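Local coordinates for GrgF (Penicillium sp. sh18, PDB 6LZH), which acts as a polyketide transferase of the alpha/beta hydrolase fold in the biosynthesis of gregatin A, a fungal polyketide with an alkylated furanone core, at residues Gly113-Gly118 with Ala138-Ser143; Trp218-Val223 with Leu249-His254. One frame throughout, in Å; residues are numbered along the deposited sequence.

Overall arrangement
Contact 1 comes first along the chain and is complete before contact 2 begins; their centres lie about 11 Å apart. Contact 1 joins the turn between strand 108-114 and helix 116-127 to the loop that follows strand 133-137, the next strand of the central mixed sheet. Contact 2 sets the loop after helix 209-216 against helix 245-254, farther from the middle of the chain. Ile141 couples them: its CD1 packs 3.6 Å from CB of Cys251, and its O approaches CG2 of Ile220. Through this residue the buried active-site turn is in packing contact with the more peripheral contact 2, whose loop 218-223 meets the second subunit.

Contact 1. Residues Gly113-Gly118 with Ala138-Ser143; sequences GLCFGG and APLIDS
Leu140 and Phe116 form the apolar centre, with CD2 of Leu140 near the plane of the phenylalanine ring, at its edge, and 4.3 Å from Phe116 CB. It is the first torsion of Leu140, with CG anti to the backbone N (chi1 168°), that carries this branch toward the ring edge. Leu140 CB settles 3.9 Å from Phe116 N, against the first turn of helix 116-127. The same CB lies 4.4 Å from SG of Cys115, so one leucine borders both the active-site Cys115 and the helix start. Pro139, just before Leu140, rests its CB 4.0 Å from C of Gly118, a close fit to a residue without a side chain. Ala138 and Leu114 touch more loosely through their methyl groups.

Farther out the contact turns polar. Leu140 N donates to Cys115 O over 3.1 Å, and the bond is nearly straight at 162°, although the donor stands above the carbonyl plane. Gly118 N reaches the same oxygen from the opposite face, so two N-H groups grip it. Backbone CH groups add to this: Cys115 CA points its hydrogen at Ala138 O, 3.2 Å away, while Pro139 CA does likewise toward Cys115 O. Asn119 continues the link outside the pair by donating from its ND2 to Leu140 O.

Cys115 has a positive phi (62°), a strained backbone consistent with a nucleophile at the N-cap of helix 116-127, and its SG faces His269. Ala138 touches both His269 and Asp240. With Gly113 and Gly117, the strand-turn-helix geometry and the active-site role of Cys115 fit the GxCxG nucleophile elbow of the alpha/beta hydrolase fold, here carrying the cysteine of a probable Cys-His-Asp triad.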
loop_
_atom_site.group_PDB
_atom_site.type_symbol
_atom_site.label_atom_id
_atom_site.label_comp_id
_atom_site.label_asym_id
_atom_site.label_seq_id
_atom_site.Cartn_x
_atom_site.Cartn_y
_atom_site.Cartn_z
ATOM N N GLY A 113 -2.121 -10.720 -17.085
ATOM C CA GLY A 113 -1.307 -11.183 -15.973
ATOM C C GLY A 113 -1.647 -12.599 -15.585
ATOM O O GLY A 113 -2.816 -13.001 -15.604
ATOM N N LEU A 114 -0.616 -13.354 -15.191
ATOM C CA LEU A 114 -0.767 -14.723 -14.712
ATOM C C LEU A 114 -0.428 -14.773 -13.225
ATOM O O LEU A 114 0.597 -14.239 -12.793
ATOM C CB LEU A 114 0.149 -15.674 -15.493
ATOM C CG LEU A 114 0.237 -17.110 -14.974
ATOM C CD1 LEU A 114 -1.119 -17.849 -15.108
ATOM C CD2 LEU A 114 1.320 -17.870 -15.707
ATOM N N CYS A 115 -1.290 -15.412 -12.441
ATOM C CA CYS A 115 -1.019 -15.688 -11.023
ATOM C C CYS A 115 -0.852 -14.350 -10.306
ATOM O O CYS A 115 -1.772 -13.515 -10.359
ATOM C CB CYS A 115 0.174 -16.656 -10.947
ATOM S SG CYS A 115 0.716 -17.085 -9.246
ATOM N N PHE A 116 0.254 -14.087 -9.600
ATOM C CA PHE A 116 0.413 -12.798 -8.939
ATOM C C PHE A 116 0.369 -11.654 -9.947
ATOM O O PHE A 116 -0.104 -10.563 -9.620
ATOM C CB PHE A 116 1.719 -12.772 -8.146
ATOM C CG PHE A 116 1.925 -11.465 -7.407
ATOM C CD1 PHE A 116 1.336 -11.261 -6.184
ATOM C CD2 PHE A 116 2.698 -10.451 -7.953
ATOM C CE1 PHE A 116 1.512 -10.077 -5.497
ATOM C CE2 PHE A 116 2.876 -9.264 -7.277
ATOM C CZ PHE A 116 2.285 -9.075 -6.053
ATOM N N GLY A 117 0.854 -11.884 -11.171
ATOM C CA GLY A 117 0.755 -10.878 -12.214
ATOM C C GLY A 117 -0.678 -10.495 -12.543
ATOM O O GLY A 117 -0.925 -9.362 -12.973
ATOM N N GLY A 118 -1.628 -11.406 -12.301
ATOM C CA GLY A 118 -3.026 -11.108 -12.540
ATOM C C GLY A 118 -3.622 -10.246 -11.458
ATOM O O GLY A 118 -4.509 -9.438 -11.731
ATOM N N ALA A 138 -5.719 -17.075 -13.712
ATOM C CA ALA A 138 -5.524 -17.700 -12.417
ATOM C C ALA A 138 -4.935 -16.727 -11.390
ATOM O O ALA A 138 -3.893 -17.030 -10.789
ATOM C CB ALA A 138 -4.649 -18.944 -12.564
ATOM N N PRO A 139 -5.560 -15.563 -11.155
ATOM C CA PRO A 139 -4.926 -14.555 -10.292
ATOM C C PRO A 139 -4.796 -15.012 -8.850
ATOM O O PRO A 139 -5.681 -15.673 -8.301
ATOM C CB PRO A 139 -5.865 -13.351 -10.398
ATOM C CG PRO A 139 -7.209 -13.936 -10.777
ATOM C CD PRO A 139 -6.825 -15.068 -11.736
ATOM N N LEU A 140 -3.672 -14.642 -8.235
ATOM C CA LEU A 140 -3.453 -14.897 -6.813
ATOM C C LEU A 140 -4.165 -13.797 -6.033
ATOM O O LEU A 140 -3.854 -12.618 -6.207
ATOM C CB LEU A 140 -1.953 -14.920 -6.508
ATOM C CG LEU A 140 -1.373 -14.907 -5.088
ATOM C CD1 LEU A 140 -2.168 -15.782 -4.139
ATOM C CD2 LEU A 140 0.068 -15.397 -5.163
ATOM N N ILE A 141 -5.152 -14.172 -5.224
ATOM C CA ILE A 141 -6.021 -13.194 -4.573
ATOM C C ILE A 141 -5.582 -12.913 -3.138
ATOM O O ILE A 141 -5.613 -11.764 -2.687
ATOM C CB ILE A 141 -7.496 -13.661 -4.615
ATOM C CG1 ILE A 141 -8.001 -13.785 -6.055
ATOM C CG2 ILE A 141 -8.390 -12.716 -3.828
ATOM C CD1 ILE A 141 -7.711 -12.576 -6.931
ATOM N N ASP A 142 -5.187 -13.942 -2.387
ATOM C CA ASP A 142 -4.893 -13.752 -0.973
ATOM C C ASP A 142 -3.617 -14.486 -0.599
ATOM O O ASP A 142 -3.502 -15.691 -0.838
ATOM C CB ASP A 142 -6.060 -14.241 -0.103
ATOM C CG ASP A 142 -5.844 -13.967 1.374
ATOM O OD1 ASP A 142 -5.368 -12.857 1.717
ATOM O OD2 ASP A 142 -6.161 -14.861 2.187
ATOM N N SER A 143 -2.674 -13.753 -0.007
ATOM C CA SER A 143 -1.427 -14.301 0.511
ATOM C C SER A 143 -1.426 -14.442 2.026
ATOM O O SER A 143 -0.395 -14.828 2.590
ATOM C CB SER A 143 -0.243 -13.417 0.093
ATOM O OG SER A 143 0.339 -13.872 -1.112
#

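Contact 2. Residues Trp218-Val223 with Leu249-His254; sequences WNILNV and LNCFEH. With NA (sodium ion), chain D.
Leu221 reaches Cys251 and His254 because its CG stands anti to the carbonyl carbon (chi1 -64°); the second torsion (chi2 -172°) then extends the chain into CD1, toward the His254 ring, and leaves CD2 to branch off toward Cys251. CD2 presses on the helix backbone, tightly, at 3.5 Å from Cys251 CA, and also meets Cys251 CB. CG lies over one face of the His254 imidazole, where CD1 comes within 4.0 Å of CE1, and the two side chains cross at a slant.

The imidazole is fixed by its own helix: ND1 donates to Asn250 O over 2.8 Å at 170°, with the acceptor almost in the ring plane, and this bond sets the rotation of the ring against the leucine. His254 N is a second donor to that oxygen, from the opposite face of the carbonyl. Ile220 makes a lighter contact, its CG2 lying 4.5 Å from Cys251 SG.

At the start of the loop, Trp218 O binds a sodium ion at 2.2 Å; three waters and Ser215 O complete the ligands. Asn222 OD1 hydrogen-bonds to Asn219 and Asn222 of the second subunit, placing this loop at the dimer interface. Behind it, Trp218, Ile220 and Val223 pack on helix 116-127, while helix 245-254 turns Leu249 and Phe252 toward strand 259-264, at the edge of the central sheet.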
loop_
_atom_site.group_PDB
_atom_site.type_symbol
_atom_site.label_atom_id
_atom_site.label_comp_id
_atom_site.label_asym_id
_atom_site.label_seq_id
_atom_site.Cartn_x
_atom_site.Cartn_y
_atom_site.Cartn_z
ATOM N N TRP A 218 -2.406 -5.057 1.471
ATOM C CA TRP A 218 -2.841 -5.098 0.081
ATOM C C TRP A 218 -3.995 -6.086 -0.016
ATOM O O TRP A 218 -3.825 -7.276 0.266
ATOM C CB TRP A 218 -1.683 -5.503 -0.832
ATOM C CG TRP A 218 -2.041 -5.491 -2.276
ATOM C CD1 TRP A 218 -2.356 -6.572 -3.048
ATOM C CD2 TRP A 218 -2.135 -4.342 -3.127
ATOM N NE1 TRP A 218 -2.643 -6.165 -4.338
ATOM C CE2 TRP A 218 -2.505 -4.803 -4.413
ATOM C CE3 TRP A 218 -1.929 -2.970 -2.936
ATOM C CZ2 TRP A 218 -2.675 -3.942 -5.498
ATOM C CZ3 TRP A 218 -2.107 -2.108 -4.018
ATOM C CH2 TRP A 218 -2.466 -2.602 -5.287
ATOM N N ASN A 219 -5.167 -5.593 -0.395
ATOM C CA ASN A 219 -6.358 -6.428 -0.533
ATOM C C ASN A 219 -7.001 -6.056 -1.859
ATOM O O ASN A 219 -7.694 -5.039 -1.946
ATOM C CB ASN A 219 -7.323 -6.234 0.631
ATOM C CG ASN A 219 -8.558 -7.104 0.502
ATOM O OD1 ASN A 219 -8.688 -7.887 -0.454
ATOM N ND2 ASN A 219 -9.472 -6.979 1.463
ATOM N N ILE A 220 -6.747 -6.880 -2.882
ATOM C CA ILE A 220 -7.251 -6.624 -4.227
ATOM C C ILE A 220 -8.773 -6.501 -4.226
ATOM O O ILE A 220 -9.343 -5.752 -5.026
ATOM C CB ILE A 220 -6.746 -7.737 -5.181
ATOM C CG1 ILE A 220 -7.051 -7.397 -6.630
ATOM C CG2 ILE A 220 -7.289 -9.104 -4.803
ATOM C CD1 ILE A 220 -6.455 -6.062 -7.049
ATOM N N LEU A 221 -9.452 -7.218 -3.331
ATOM C CA LEU A 221 -10.907 -7.120 -3.257
ATOM C C LEU A 221 -11.376 -5.702 -2.964
ATOM O O LEU A 221 -12.524 -5.366 -3.268
ATOM C CB LEU A 221 -11.459 -8.068 -2.187
ATOM C CG LEU A 221 -11.271 -9.574 -2.378
ATOM C CD1 LEU A 221 -12.039 -10.351 -1.321
ATOM C CD2 LEU A 221 -11.701 -10.011 -3.754
ATOM N N ASN A 222 -10.517 -4.857 -2.404
ATOM C CA ASN A 222 -10.917 -3.496 -2.057
ATOM C C ASN A 222 -10.859 -2.517 -3.224
ATOM O O ASN A 222 -11.345 -1.388 -3.077
ATOM C CB ASN A 222 -10.034 -2.965 -0.936
ATOM C CG ASN A 222 -10.454 -3.475 0.438
ATOM O OD1 ASN A 222 -9.972 -2.986 1.455
ATOM N ND2 ASN A 222 -11.356 -4.450 0.468
ATOM N N VAL A 223 -10.258 -2.887 -4.363
ATOM C CA VAL A 223 -10.146 -1.915 -5.446
ATOM C C VAL A 223 -10.691 -2.443 -6.771
ATOM O O VAL A 223 -10.847 -1.666 -7.719
ATOM C CB VAL A 223 -8.689 -1.425 -5.612
ATOM C CG1 VAL A 223 -8.100 -0.993 -4.252
ATOM C CG2 VAL A 223 -7.809 -2.479 -6.281
ATOM N N LEU A 249 -13.052 -16.607 -7.870
ATOM C CA LEU A 249 -14.448 -16.285 -8.162
ATOM C C LEU A 249 -14.972 -15.233 -7.201
ATOM O O LEU A 249 -15.790 -14.390 -7.585
ATOM C CB LEU A 249 -15.306 -17.546 -8.093
ATOM C CG LEU A 249 -14.924 -18.565 -9.182
ATOM C CD1 LEU A 249 -15.882 -19.748 -9.205
ATOM C CD2 LEU A 249 -14.850 -17.881 -10.551
ATOM N N ASN A 250 -14.481 -15.249 -5.962
ATOM C CA ASN A 250 -14.808 -14.184 -5.021
ATOM C C ASN A 250 -14.356 -12.835 -5.564
ATOM O O ASN A 250 -15.111 -11.856 -5.541
ATOM C CB ASN A 250 -14.162 -14.488 -3.665
ATOM C CG ASN A 250 -14.959 -15.525 -2.863
ATOM O OD1 ASN A 250 -16.126 -15.793 -3.178
ATOM N ND2 ASN A 250 -14.347 -16.099 -1.824
ATOM N N CYS A 251 -13.141 -12.777 -6.101
ATOM C CA CYS A 251 -12.678 -11.540 -6.718
ATOM C C CYS A 251 -13.576 -11.144 -7.893
ATOM O O CYS A 251 -14.001 -9.982 -8.005
ATOM C CB CYS A 251 -11.220 -11.700 -7.148
ATOM S SG CYS A 251 -10.466 -10.179 -7.795
ATOM N N PHE A 252 -13.882 -12.101 -8.777
ATOM C CA PHE A 252 -14.785 -11.807 -9.892
ATOM C C PHE A 252 -16.124 -11.275 -9.390
ATOM O O PHE A 252 -16.688 -10.343 -9.974
ATOM C CB PHE A 252 -15.006 -13.045 -10.762
ATOM C CG PHE A 252 -15.724 -12.752 -12.068
ATOM C CD1 PHE A 252 -15.018 -12.248 -13.153
ATOM C CD2 PHE A 252 -17.092 -12.961 -12.206
ATOM C CE1 PHE A 252 -15.648 -11.944 -14.345
ATOM C CE2 PHE A 252 -17.752 -12.671 -13.431
ATOM C CZ PHE A 252 -17.016 -12.152 -14.490
ATOM N N GLU A 253 -16.639 -11.846 -8.301
ATOM C CA GLU A 253 -17.930 -11.401 -7.795
ATOM C C GLU A 253 -17.873 -9.956 -7.314
ATOM O O GLU A 253 -18.857 -9.223 -7.453
ATOM C CB GLU A 253 -18.410 -12.348 -6.694
ATOM C CG GLU A 253 -18.812 -13.708 -7.267
ATOM C CD GLU A 253 -19.355 -14.683 -6.245
ATOM O OE1 GLU A 253 -20.474 -14.454 -5.739
ATOM O OE2 GLU A 253 -18.674 -15.693 -5.969
ATOM N N HIS A 254 -16.717 -9.509 -6.804
ATOM C CA HIS A 254 -16.554 -8.128 -6.350
ATOM C C HIS A 254 -16.385 -7.139 -7.496
ATOM O O HIS A 254 -16.565 -5.934 -7.292
ATOM C CB HIS A 254 -15.350 -8.016 -5.409
ATOM C CG HIS A 254 -15.629 -8.494 -4.021
ATOM N ND1 HIS A 254 -15.547 -9.820 -3.660
ATOM C CD2 HIS A 254 -15.995 -7.821 -2.904
ATOM C CE1 HIS A 254 -15.845 -9.944 -2.377
ATOM N NE2 HIS A 254 -16.122 -8.745 -1.896
HETATM NA NA NA D . -3.159 -9.188 1.046
HETATM O O HOH W 1 -4.515 -8.482 2.912
HETATM O O HOH W 2 -5.264 -10.673 0.738
HETATM O O HOH W 3 -2.273 -10.114 -1.073
#